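Local coordinates for protein putative cytochrome P450 hydroxylase (Chondromyces apiculatus DSM 436, PDB 6GMF) that binds heme b and works as a cytochrome P450 monooxygenase on terpenes, probably inserting one oxygen atom from molecular oxygen into its substrates, at residues 61-66 and 282-287; 77-82 and 224-229; 154-159 and 183-188. One frame throughout, in Å; residues are numbered along the deposited sequence.

Contact 1: residues 61-66 and 282-287. With HEM (protoporphyrin IX containing Fe), chain B.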
loop_
_atom_site.group_PDB
_atom_site.type_symbol
_atom_site.label_atom_id
_atom_site.label_comp_id
_atom_site.label_asym_id
_atom_site.label_seq_id
_atom_site.Cartn_x
_atom_site.Cartn_y
_atom_site.Cartn_z
ATOM N N TRP A 61 -12.105 -9.539 1.828
ATOM C CA TRP A 61 -11.353 -8.611 2.666
ATOM C C TRP A 61 -11.852 -8.674 4.105
ATOM O O TRP A 61 -11.100 -8.366 5.016
ATOM C CB TRP A 61 -11.413 -7.188 2.148
ATOM C CG TRP A 61 -10.360 -6.918 1.124
ATOM C CD1 TRP A 61 -10.520 -6.920 -0.223
ATOM C CD2 TRP A 61 -8.962 -6.708 1.385
ATOM N NE1 TRP A 61 -9.324 -6.643 -0.817
ATOM C CE2 TRP A 61 -8.355 -6.490 0.141
ATOM C CE3 TRP A 61 -8.193 -6.601 2.551
ATOM C CZ2 TRP A 61 -6.992 -6.228 0.026
ATOM C CZ3 TRP A 61 -6.843 -6.326 2.441
ATOM C CH2 TRP A 61 -6.262 -6.127 1.178
ATOM N N ALA A 62 -13.105 -9.100 4.315
ATOM C CA ALA A 62 -13.578 -9.246 5.715
ATOM C C ALA A 62 -12.667 -10.175 6.527
ATOM O O ALA A 62 -12.543 -9.971 7.728
ATOM C CB ALA A 62 -15.014 -9.710 5.752
ATOM N N ALA A 63 -12.025 -11.160 5.884
ATOM C CA ALA A 63 -11.137 -12.151 6.515
ATOM C C ALA A 63 -9.847 -11.515 7.042
ATOM O O ALA A 63 -9.122 -12.152 7.828
ATOM C CB ALA A 63 -10.812 -13.247 5.522
ATOM N N SER A 64 -9.513 -10.302 6.582
ATOM C CA SER A 64 -8.286 -9.626 6.972
ATOM C C SER A 64 -8.485 -8.807 8.260
ATOM O O SER A 64 -7.521 -8.263 8.808
ATOM C CB SER A 64 -7.811 -8.702 5.871
ATOM O OG SER A 64 -8.578 -7.509 5.882
ATOM N N LEU A 65 -9.733 -8.623 8.681
ATOM C CA LEU A 65 -10.031 -7.634 9.708
ATOM C C LEU A 65 -9.646 -8.212 11.062
ATOM O O LEU A 65 -9.750 -9.420 11.266
ATOM C CB LEU A 65 -11.512 -7.253 9.663
ATOM C CG LEU A 65 -11.943 -6.444 8.437
ATOM C CD1 LEU A 65 -13.445 -6.194 8.445
ATOM C CD2 LEU A 65 -11.166 -5.130 8.328
ATOM N N PRO A 66 -9.188 -7.374 12.021
ATOM C CA PRO A 66 -8.780 -7.886 13.330
ATOM C C PRO A 66 -10.041 -8.383 14.049
ATOM O O PRO A 66 -11.062 -7.672 14.030
ATOM C CB PRO A 66 -8.162 -6.662 14.017
ATOM C CG PRO A 66 -8.893 -5.489 13.394
ATOM C CD PRO A 66 -9.152 -5.903 11.952
ATOM N N CYS A 282 -0.083 -9.722 -1.088
ATOM C CA CYS A 282 -1.258 -10.354 -1.526
ATOM C C CYS A 282 -2.467 -9.519 -1.142
ATOM O O CYS A 282 -2.327 -8.576 -0.365
ATOM C CB CYS A 282 -1.389 -11.759 -0.974
ATOM S SG CYS A 282 -1.601 -11.827 0.817
ATOM N N ILE A 283 -3.605 -9.915 -1.724
ATOM C CA ILE A 283 -4.839 -9.296 -1.393
ATOM C C ILE A 283 -5.856 -10.391 -1.103
ATOM O O ILE A 283 -5.463 -11.537 -1.060
ATOM C CB ILE A 283 -5.230 -8.275 -2.458
ATOM C CG1 ILE A 283 -5.346 -8.875 -3.855
ATOM C CG2 ILE A 283 -4.263 -7.083 -2.390
ATOM C CD1 ILE A 283 -5.667 -7.839 -4.937
ATOM N N PHE A 284 -7.116 -10.013 -0.881
ATOM C CA PHE A 284 -8.112 -10.973 -0.405
ATOM C C PHE A 284 -9.302 -11.074 -1.354
ATOM O O PHE A 284 -9.811 -10.047 -1.855
ATOM C CB PHE A 284 -8.635 -10.541 0.965
ATOM C CG PHE A 284 -7.643 -10.727 2.084
ATOM C CD1 PHE A 284 -6.559 -9.877 2.225
ATOM C CD2 PHE A 284 -7.759 -11.802 2.949
ATOM C CE1 PHE A 284 -5.660 -10.061 3.266
ATOM C CE2 PHE A 284 -6.868 -11.965 4.001
ATOM C CZ PHE A 284 -5.824 -11.093 4.140
ATOM N N ARG A 285 -9.768 -12.329 -1.552
ATOM C CA ARG A 285 -10.996 -12.595 -2.309
ATOM C C ARG A 285 -11.760 -13.741 -1.617
ATOM O O ARG A 285 -11.180 -14.429 -0.816
ATOM C CB ARG A 285 -10.704 -12.978 -3.763
ATOM C CG ARG A 285 -10.003 -11.899 -4.588
ATOM C CD ARG A 285 -10.942 -10.757 -4.894
ATOM N NE ARG A 285 -10.348 -9.817 -5.848
ATOM C CZ ARG A 285 -9.697 -8.718 -5.505
ATOM N NH1 ARG A 285 -9.321 -8.501 -4.246
ATOM N NH2 ARG A 285 -9.452 -7.808 -6.452
ATOM N N GLN A 286 -13.021 -13.921 -1.975
ATOM C CA GLN A 286 -13.798 -15.099 -1.545
ATOM C C GLN A 286 -14.561 -15.645 -2.743
ATOM O O GLN A 286 -15.176 -14.861 -3.517
ATOM C CB GLN A 286 -14.767 -14.733 -0.427
ATOM C CG GLN A 286 -15.511 -15.953 0.103
ATOM C CD GLN A 286 -16.477 -15.631 1.223
ATOM O OE1 GLN A 286 -17.205 -14.647 1.184
ATOM N NE2 GLN A 286 -16.551 -16.536 2.185
ATOM N N THR A 287 -14.484 -16.965 -2.928
ATOM C CA THR A 287 -15.221 -17.541 -4.040
ATOM C C THR A 287 -16.697 -17.622 -3.692
ATOM O O THR A 287 -17.069 -17.920 -2.585
ATOM C CB THR A 287 -14.700 -18.918 -4.443
ATOM O OG1 THR A 287 -14.746 -19.754 -3.287
ATOM C CG2 THR A 287 -13.276 -18.853 -4.933
HETATM C CHA HEM B . -6.604 -0.574 -3.678
HETATM C CHB HEM B . -1.973 -1.445 -3.489
HETATM C CHC HEM B . -1.262 3.098 -1.978
HETATM C CHD HEM B . -5.938 3.838 -1.795
HETATM C C1A HEM B . -5.383 -1.195 -3.797
HETATM C C2A HEM B . -5.255 -2.494 -4.362
HETATM C C3A HEM B . -3.925 -2.754 -4.281
HETATM C C4A HEM B . -3.299 -1.613 -3.718
HETATM C CMA HEM B . -3.183 -4.016 -4.646
HETATM C CAA HEM B . -6.313 -3.413 -4.908
HETATM C CBA HEM B . -7.078 -4.199 -3.809
HETATM C CGA HEM B . -8.041 -5.225 -4.369
HETATM O O1A HEM B . -8.072 -5.460 -5.604
HETATM O O2A HEM B . -8.688 -5.876 -3.485
HETATM C C1B HEM B . -1.335 -0.279 -3.038
HETATM C C2B HEM B . 0.088 -0.094 -2.917
HETATM C C3B HEM B . 0.317 1.172 -2.481
HETATM C C4B HEM B . -1.006 1.790 -2.357
HETATM C CMB HEM B . 1.045 -1.176 -3.219
HETATM C CAB HEM B . 1.606 1.927 -2.236
HETATM C CBB HEM B . 2.697 1.527 -2.804
HETATM C C1C HEM B . -2.436 3.750 -1.836
HETATM C C2C HEM B . -2.566 5.110 -1.392
HETATM C C3C HEM B . -3.940 5.285 -1.355
HETATM C C4C HEM B . -4.583 4.078 -1.707
HETATM C CMC HEM B . -1.460 6.113 -1.232
HETATM C CAC HEM B . -4.718 6.478 -1.020
HETATM C CBC HEM B . -4.236 7.560 -0.457
HETATM C C1D HEM B . -6.483 2.673 -2.268
HETATM C C2D HEM B . -7.958 2.460 -2.344
HETATM C C3D HEM B . -8.142 1.237 -2.885
HETATM C C4D HEM B . -6.799 0.702 -3.132
HETATM C CMD HEM B . -8.951 3.521 -1.899
HETATM C CAD HEM B . -9.461 0.572 -3.160
HETATM C CBD HEM B . -10.000 0.725 -4.591
HETATM C CGD HEM B . -11.273 -0.059 -4.834
HETATM O O1D HEM B . -11.961 0.292 -5.807
HETATM O O2D HEM B . -11.576 -1.030 -4.092
HETATM N NA HEM B . -4.168 -0.652 -3.410
HETATM N NB HEM B . -1.905 0.873 -2.705
HETATM N NC HEM B . -3.654 3.115 -1.982
HETATM N ND HEM B . -5.839 1.533 -2.697
HETATM FE FE HEM B . -3.918 1.240 -2.809
HETATM O O HOH W 1 -4.061 0.335 -0.762
#
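W61, in the 3-10 segment that runs through 61-64, and F284, just ahead of strand 285-287, bring their CA atoms within 5.1 Å, and no hydrogen bond joins the two segments. W61 and F284 carry most of the contact. F284 CB sits over one face of the indole, 4.0 Å from the centroid of the five-membered ring. The phenyl ring then swings past the six-membered ring, the two planes inclined at 45°, and F284 CD1 lies 3.6 Å from W61 CZ3. S64 closes over F284 with CB, 3.7 Å from the centroid of the phenyl ring. S64 OG sits between the backbone N and the carbonyl carbon (chi1 78°), which points it at W61 O and leaves CB to face the ring. The hydroxyl joins S64 N in gripping that oxygen. The backbone N of F284 is buried here and has no partner in the model. The polar edge of the indole serves the heme. W61 NE1 gives a hydrogen bond to propionate oxygen O2A of HEM, 2.8 Å, near the ring plane. R285 NH1 also reaches HEM O2A at 2.8 Å, and R285 NH2 holds HEM O1A at 2.9 Å, nearly straight at 174°. R285 NH1 also bonds F284 O, which probably steadies the guanidinium. I283 CD1 packs 3.4 Å from HEM O1A. The contact thus anchors one heme propionate. Around it, F284 lies on L305 of strand 303-306 and meets the ring of F381, I283 and R285 touch L50 of helix 43-51, and Q286 pairs through its backbone with S57 of strand 56-57.

Contact 2: residues 77-82 and 224-229. With HEM (protoporphyrin IX containing Fe), chain B.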
loop_
_atom_site.group_PDB
_atom_site.type_symbol
_atom_site.label_atom_id
_atom_site.label_comp_id
_atom_site.label_asym_id
_atom_site.label_seq_id
_atom_site.Cartn_x
_atom_site.Cartn_y
_atom_site.Cartn_z
ATOM N N PRO A 77 -18.929 -0.317 4.857
ATOM C CA PRO A 77 -17.623 -0.938 4.662
ATOM C C PRO A 77 -16.735 -0.068 3.766
ATOM O O PRO A 77 -17.215 0.777 3.074
ATOM C CB PRO A 77 -17.971 -2.267 3.964
ATOM C CG PRO A 77 -19.229 -1.917 3.196
ATOM C CD PRO A 77 -20.004 -1.020 4.144
ATOM N N SER A 78 -15.432 -0.340 3.821
ATOM C CA SER A 78 -14.475 0.190 2.878
ATOM C C SER A 78 -14.918 -0.156 1.447
ATOM O O SER A 78 -15.358 -1.288 1.189
ATOM C CB SER A 78 -13.139 -0.404 3.206
ATOM O OG SER A 78 -12.169 0.018 2.251
ATOM N N ILE A 79 -14.711 0.779 0.532
ATOM C CA ILE A 79 -14.834 0.555 -0.875
ATOM C C ILE A 79 -14.138 -0.752 -1.308
ATOM O O ILE A 79 -14.659 -1.415 -2.188
ATOM C CB ILE A 79 -14.370 1.773 -1.686
ATOM C CG1 ILE A 79 -14.741 1.659 -3.159
ATOM C CG2 ILE A 79 -12.895 2.018 -1.484
ATOM C CD1 ILE A 79 -14.227 2.784 -3.998
ATOM N N VAL A 80 -13.076 -1.205 -0.623
ATOM C CA VAL A 80 -12.336 -2.335 -1.086
ATOM C C VAL A 80 -13.098 -3.625 -0.782
ATOM O O VAL A 80 -12.762 -4.677 -1.298
ATOM C CB VAL A 80 -10.915 -2.360 -0.488
ATOM C CG1 VAL A 80 -10.901 -2.858 0.934
ATOM C CG2 VAL A 80 -9.954 -3.179 -1.341
ATOM N N GLN A 81 -14.111 -3.555 0.072
ATOM C CA GLN A 81 -14.942 -4.692 0.404
ATOM C C GLN A 81 -16.199 -4.779 -0.470
ATOM O O GLN A 81 -16.914 -5.755 -0.326
ATOM C CB GLN A 81 -15.384 -4.620 1.866
ATOM C CG GLN A 81 -14.231 -4.713 2.838
ATOM C CD GLN A 81 -14.692 -5.085 4.226
ATOM O OE1 GLN A 81 -15.620 -4.508 4.779
ATOM N NE2 GLN A 81 -14.054 -6.087 4.788
ATOM N N VAL A 82 -16.420 -3.832 -1.374
ATOM C CA VAL A 82 -17.676 -3.761 -2.067
ATOM C C VAL A 82 -17.526 -4.397 -3.455
ATOM O O VAL A 82 -16.564 -4.174 -4.200
ATOM C CB VAL A 82 -18.156 -2.304 -2.130
ATOM C CG1 VAL A 82 -19.484 -2.167 -2.856
ATOM C CG2 VAL A 82 -18.233 -1.709 -0.726
ATOM N N LEU A 224 -17.032 9.339 5.440
ATOM C CA LEU A 224 -16.175 9.024 6.592
ATOM C C LEU A 224 -15.451 7.711 6.322
ATOM O O LEU A 224 -14.262 7.589 6.631
ATOM C CB LEU A 224 -17.011 8.923 7.871
ATOM C CG LEU A 224 -17.700 10.227 8.270
ATOM C CD1 LEU A 224 -18.571 9.995 9.488
ATOM C CD2 LEU A 224 -16.673 11.329 8.520
ATOM N N SER A 225 -16.184 6.712 5.810
ATOM C CA SER A 225 -15.566 5.419 5.543
ATOM C C SER A 225 -14.436 5.557 4.506
ATOM O O SER A 225 -13.386 4.901 4.680
ATOM C CB SER A 225 -16.577 4.394 5.143
ATOM O OG SER A 225 -15.920 3.253 4.604
ATOM N N PHE A 226 -14.606 6.409 3.489
ATOM C CA PHE A 226 -13.587 6.587 2.464
ATOM C C PHE A 226 -12.357 7.324 3.049
ATOM O O PHE A 226 -11.206 6.950 2.756
ATOM C CB PHE A 226 -14.138 7.232 1.201
ATOM C CG PHE A 226 -13.110 7.325 0.097
ATOM C CD1 PHE A 226 -12.667 6.179 -0.576
ATOM C CD2 PHE A 226 -12.560 8.532 -0.250
ATOM C CE1 PHE A 226 -11.715 6.270 -1.577
ATOM C CE2 PHE A 226 -11.609 8.617 -1.259
ATOM C CZ PHE A 226 -11.194 7.485 -1.920
ATOM N N ALA A 227 -12.588 8.325 3.909
ATOM C CA ALA A 227 -11.518 8.993 4.616
ATOM C C ALA A 227 -10.677 7.970 5.394
ATOM O O ALA A 227 -9.448 8.003 5.377
ATOM C CB ALA A 227 -12.064 10.068 5.515
ATOM N N ASN A 228 -11.350 7.067 6.127
ATOM C CA ASN A 228 -10.704 6.088 6.932
ATOM C C ASN A 228 -9.909 5.160 6.003
ATOM O O ASN A 228 -8.767 4.761 6.323
ATOM C CB ASN A 228 -11.734 5.293 7.746
ATOM C CG ASN A 228 -11.125 4.237 8.635
ATOM O OD1 ASN A 228 -10.696 4.541 9.750
ATOM N ND2 ASN A 228 -11.059 3.018 8.160
ATOM N N THR A 229 -10.536 4.783 4.883
ATOM C CA THR A 229 -9.870 3.871 3.908
ATOM C C THR A 229 -8.557 4.493 3.433
ATOM O O THR A 229 -7.573 3.771 3.233
ATOM C CB THR A 229 -10.792 3.500 2.734
ATOM O OG1 THR A 229 -11.819 2.697 3.313
ATOM C CG2 THR A 229 -10.103 2.733 1.635
HETATM C CHA HEM B . -6.604 -0.574 -3.678
HETATM C CHB HEM B . -1.973 -1.445 -3.489
HETATM C CHC HEM B . -1.262 3.098 -1.978
HETATM C CHD HEM B . -5.938 3.838 -1.795
HETATM C C1A HEM B . -5.383 -1.195 -3.797
HETATM C C2A HEM B . -5.255 -2.494 -4.362
HETATM C C3A HEM B . -3.925 -2.754 -4.281
HETATM C C4A HEM B . -3.299 -1.613 -3.718
HETATM C CMA HEM B . -3.183 -4.016 -4.646
HETATM C CAA HEM B . -6.313 -3.413 -4.908
HETATM C CBA HEM B . -7.078 -4.199 -3.809
HETATM C CGA HEM B . -8.041 -5.225 -4.369
HETATM O O1A HEM B . -8.072 -5.460 -5.604
HETATM O O2A HEM B . -8.688 -5.876 -3.485
HETATM C C1B HEM B . -1.335 -0.279 -3.038
HETATM C C2B HEM B . 0.088 -0.094 -2.917
HETATM C C3B HEM B . 0.317 1.172 -2.481
HETATM C C4B HEM B . -1.006 1.790 -2.357
HETATM C CMB HEM B . 1.045 -1.176 -3.219
HETATM C CAB HEM B . 1.606 1.927 -2.236
HETATM C CBB HEM B . 2.697 1.527 -2.804
HETATM C C1C HEM B . -2.436 3.750 -1.836
HETATM C C2C HEM B . -2.566 5.110 -1.392
HETATM C C3C HEM B . -3.940 5.285 -1.355
HETATM C C4C HEM B . -4.583 4.078 -1.707
HETATM C CMC HEM B . -1.460 6.113 -1.232
HETATM C CAC HEM B . -4.718 6.478 -1.020
HETATM C CBC HEM B . -4.236 7.560 -0.457
HETATM C C1D HEM B . -6.483 2.673 -2.268
HETATM C C2D HEM B . -7.958 2.460 -2.344
HETATM C C3D HEM B . -8.142 1.237 -2.885
HETATM C C4D HEM B . -6.799 0.702 -3.132
HETATM C CMD HEM B . -8.951 3.521 -1.899
HETATM C CAD HEM B . -9.461 0.572 -3.160
HETATM C CBD HEM B . -10.000 0.725 -4.591
HETATM C CGD HEM B . -11.273 -0.059 -4.834
HETATM O O1D HEM B . -11.961 0.292 -5.807
HETATM O O2D HEM B . -11.576 -1.030 -4.092
HETATM N NA HEM B . -4.168 -0.652 -3.410
HETATM N NB HEM B . -1.905 0.873 -2.705
HETATM N NC HEM B . -3.654 3.115 -1.982
HETATM N ND HEM B . -5.839 1.533 -2.697
HETATM FE FE HEM B . -3.918 1.240 -2.809
HETATM O O HOH W 2 -14.312 3.479 1.519
HETATM O O HOH W 1 -4.061 0.335 -0.762
#
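S78 meets T229 where the loop before helix 86-94 comes against helix 220-251, the long central helix of the P450 fold. S78 also forms an ST turn, its OG accepting from V80 N at 3.3 Å. The tight part is inside. S78 OG and T229 OG1 share a hydrogen bond of 2.9 Å in which either could be donor. With chi1 of S78 at 176°, OG lies beside its own carbonyl carbon and serves both the turn and the helix. Water 2 bridges the segments here, accepting from I79 N at 2.9 Å and bonding T229 OG1. With an alanine in place of S78, T229 OG1 would probably lose its mate on the loop, and V80 N the acceptor that closes the turn. Toward the heme, I79 CG2 lies more loosely at the edge of the F226 ring, 4.3 Å from F226 CD1, and near the methyl of T229. The outer side is looser too. P77 is exposed, and S225 OG makes a weak, unsettled bond to P77 O, 3.2 Å, with P76 O as a second acceptor in reach. The inner side chains border the heme pocket, where I79 also rests on H87 and R91. T229 CG2, anti to the backbone N, stands 3.8 Å from HEM CMD.

Contact 3: residues 154-159 and 183-188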
loop_
_atom_site.group_PDB
_atom_site.type_symbol
_atom_site.label_atom_id
_atom_site.label_comp_id
_atom_site.label_asym_id
_atom_site.label_seq_id
_atom_site.Cartn_x
_atom_site.Cartn_y
_atom_site.Cartn_z
ATOM N N ALA A 154 -1.310 15.562 15.712
ATOM C CA ALA A 154 -0.703 14.519 16.561
ATOM C C ALA A 154 -1.710 13.403 16.891
ATOM O O ALA A 154 -1.363 12.238 16.865
ATOM C CB ALA A 154 -0.128 15.164 17.782
ATOM N N ASP A 155 -2.980 13.758 17.108
ATOM C CA ASP A 155 -4.031 12.756 17.224
ATOM C C ASP A 155 -4.097 11.933 15.930
ATOM O O ASP A 155 -4.172 10.745 15.958
ATOM C CB ASP A 155 -5.424 13.336 17.472
ATOM C CG ASP A 155 -5.688 13.883 18.855
ATOM O OD1 ASP A 155 -4.979 13.433 19.828
ATOM O OD2 ASP A 155 -6.588 14.737 18.952
ATOM N N PHE A 156 -3.960 12.605 14.774
ATOM C CA PHE A 156 -4.058 11.899 13.485
ATOM C C PHE A 156 -2.905 10.905 13.341
ATOM O O PHE A 156 -3.068 9.788 12.833
ATOM C CB PHE A 156 -4.053 12.889 12.328
ATOM C CG PHE A 156 -4.374 12.271 10.993
ATOM C CD1 PHE A 156 -3.365 11.731 10.212
ATOM C CD2 PHE A 156 -5.674 12.192 10.511
ATOM C CE1 PHE A 156 -3.614 11.230 8.947
ATOM C CE2 PHE A 156 -5.923 11.626 9.273
ATOM C CZ PHE A 156 -4.894 11.131 8.499
ATOM N N LYS A 157 -1.715 11.323 13.765
ATOM C CA LYS A 157 -0.565 10.418 13.799
ATOM C C LYS A 157 -0.856 9.186 14.664
ATOM O O LYS A 157 -0.557 8.099 14.256
ATOM C CB LYS A 157 0.704 11.127 14.268
ATOM C CG LYS A 157 1.900 10.209 14.488
ATOM C CD LYS A 157 3.153 10.955 14.879
ATOM C CE LYS A 157 4.369 10.142 15.294
ATOM N NZ LYS A 157 4.039 8.903 16.049
ATOM N N ARG A 158 -1.430 9.406 15.851
ATOM C CA ARG A 158 -1.701 8.300 16.727
ATOM C C ARG A 158 -2.697 7.334 16.073
ATOM O O ARG A 158 -2.505 6.157 16.113
ATOM C CB ARG A 158 -2.207 8.801 18.075
ATOM C CG ARG A 158 -2.478 7.681 19.064
ATOM C CD ARG A 158 -2.930 8.199 20.425
ATOM N NE ARG A 158 -4.227 8.841 20.476
ATOM C CZ ARG A 158 -4.469 10.158 20.423
ATOM N NH1 ARG A 158 -3.486 11.062 20.400
ATOM N NH2 ARG A 158 -5.713 10.581 20.295
ATOM N N TRP A 159 -3.763 7.873 15.491
ATOM C CA TRP A 159 -4.750 7.063 14.818
ATOM C C TRP A 159 -4.086 6.255 13.692
ATOM O O TRP A 159 -4.266 5.052 13.603
ATOM C CB TRP A 159 -5.909 7.896 14.266
ATOM C CG TRP A 159 -6.564 8.779 15.275
ATOM C CD1 TRP A 159 -6.723 8.513 16.610
ATOM C CD2 TRP A 159 -7.255 10.009 15.024
ATOM N NE1 TRP A 159 -7.410 9.542 17.207
ATOM C CE2 TRP A 159 -7.716 10.482 16.261
ATOM C CE3 TRP A 159 -7.438 10.804 13.892
ATOM C CZ2 TRP A 159 -8.413 11.682 16.376
ATOM C CZ3 TRP A 159 -8.070 12.014 14.017
ATOM C CH2 TRP A 159 -8.548 12.445 15.245
ATOM N N GLN A 183 -12.795 5.085 16.936
ATOM C CA GLN A 183 -13.877 5.942 17.434
ATOM C C GLN A 183 -13.454 7.419 17.383
ATOM O O GLN A 183 -14.233 8.243 16.934
ATOM C CB GLN A 183 -14.342 5.590 18.850
ATOM C CG GLN A 183 -15.123 4.286 18.919
ATOM N N GLU A 184 -12.218 7.726 17.800
ATOM C CA GLU A 184 -11.798 9.143 17.804
ATOM C C GLU A 184 -11.684 9.699 16.376
ATOM O O GLU A 184 -12.044 10.863 16.109
ATOM C CB GLU A 184 -10.471 9.314 18.533
ATOM C CG GLU A 184 -10.542 9.065 20.025
ATOM C CD GLU A 184 -9.196 9.066 20.714
ATOM O OE1 GLU A 184 -9.178 9.063 21.966
ATOM O OE2 GLU A 184 -8.183 9.019 20.022
ATOM N N PHE A 185 -11.148 8.877 15.468
ATOM C CA PHE A 185 -11.043 9.231 14.033
ATOM C C PHE A 185 -12.402 9.668 13.498
ATOM O O PHE A 185 -12.542 10.714 12.888
ATOM C CB PHE A 185 -10.521 8.052 13.206
ATOM C CG PHE A 185 -10.439 8.318 11.714
ATOM C CD1 PHE A 185 -11.553 8.126 10.897
ATOM C CD2 PHE A 185 -9.282 8.815 11.131
ATOM C CE1 PHE A 185 -11.508 8.411 9.539
ATOM C CE2 PHE A 185 -9.234 9.079 9.761
ATOM C CZ PHE A 185 -10.339 8.880 8.970
ATOM N N TYR A 186 -13.403 8.843 13.757
ATOM C CA TYR A 186 -14.731 9.113 13.187
ATOM C C TYR A 186 -15.428 10.261 13.926
ATOM O O TYR A 186 -16.112 11.036 13.317
ATOM C CB TYR A 186 -15.618 7.871 13.168
ATOM C CG TYR A 186 -15.256 6.871 12.100
ATOM C CD1 TYR A 186 -15.122 7.277 10.782
ATOM C CD2 TYR A 186 -15.003 5.555 12.401
ATOM C CE1 TYR A 186 -14.811 6.376 9.777
ATOM C CE2 TYR A 186 -14.695 4.635 11.407
ATOM C CZ TYR A 186 -14.568 5.058 10.097
ATOM O OH TYR A 186 -14.294 4.173 9.092
ATOM N N ALA A 187 -15.141 10.431 15.219
ATOM C CA ALA A 187 -15.735 11.525 15.959
ATOM C C ALA A 187 -15.198 12.841 15.386
ATOM O O ALA A 187 -15.936 13.768 15.036
ATOM C CB ALA A 187 -15.431 11.349 17.430
ATOM N N TYR A 188 -13.883 12.887 15.196
ATOM C CA TYR A 188 -13.280 14.066 14.681
ATOM C C TYR A 188 -13.746 14.316 13.242
ATOM O O TYR A 188 -14.185 15.438 12.871
ATOM C CB TYR A 188 -11.753 13.952 14.739
ATOM C CG TYR A 188 -11.087 15.118 14.041
ATOM C CD1 TYR A 188 -11.256 16.405 14.529
ATOM C CD2 TYR A 188 -10.326 14.970 12.885
ATOM C CE1 TYR A 188 -10.687 17.506 13.909
ATOM C CE2 TYR A 188 -9.750 16.064 12.255
ATOM C CZ TYR A 188 -9.941 17.334 12.767
ATOM O OH TYR A 188 -9.377 18.420 12.163
HETATM O O HOH W 3 -6.288 6.947 20.385
#
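W159 and E184 join helices 153-163 and 177-198, the F and G helices of the P450 fold. The axes of the two short segments pass 10.2 Å apart at 138°, nearer antiparallel than perpendicular. W159 lies flat between two backbones. D155 O of its own helix lies over one face; over the other is F185, whose CA is 3.9 Å from the centroid of the six-membered ring. The far end of the indole presses on Y188, with W159 CH2 3.6 Å from Y188 CB; Y188 OH bonds A149 N. The nitrogen edge of the W159 indole points to the carboxylate of E184: W159 NE1 gives a 3.0 Å bond to the anti lone pair of E184 OE2. The same oxygen takes a salt bridge from R158 NH2 at 2.9 Å, on the syn side and out of the carboxylate plane. The planes of the R158 guanidinium and the E184 carboxylate are 88° apart. Water 3 adds a third donor to E184 OE2 and accepts from R158 NE. Bent at chi3 (68°), the R158 chain brings NH1 to D155 OD1 as well, 2.9 Å away. E184 OE1 makes a salt bridge with R180, and D155, R158 and E184 form a salt-bridge network. F156 CE2 meets the edge of F185, 4.2 Å from F185 CE2, and both rings reach L231 of helix 220-251. This pairing is typical of the P450 F-G region, the lid over the distal heme pocket.

In the fold
The contacts close loops one within another. Their segments run 61-66, 77-82, 154-159, 183-188, 224-229 and 282-287, so contact 1 encloses contact 2, which encloses contact 3. Contacts 1 and 2 have centres about 14 Å apart and both touch the heme; W61 packs on V80, joining them. Contacts 2 and 3 have centres about 16 Å apart. Helix 220-251 connects them, as N228 rests against F185 and Y186. Contacts 1 and 3 have centres about 25 Å apart and do not touch. Contacts 1 and 2 hold the loop 61-82 against the propionate side of the heme, while contact 3 joins the helices that, as in other P450s, cover the distal pocket.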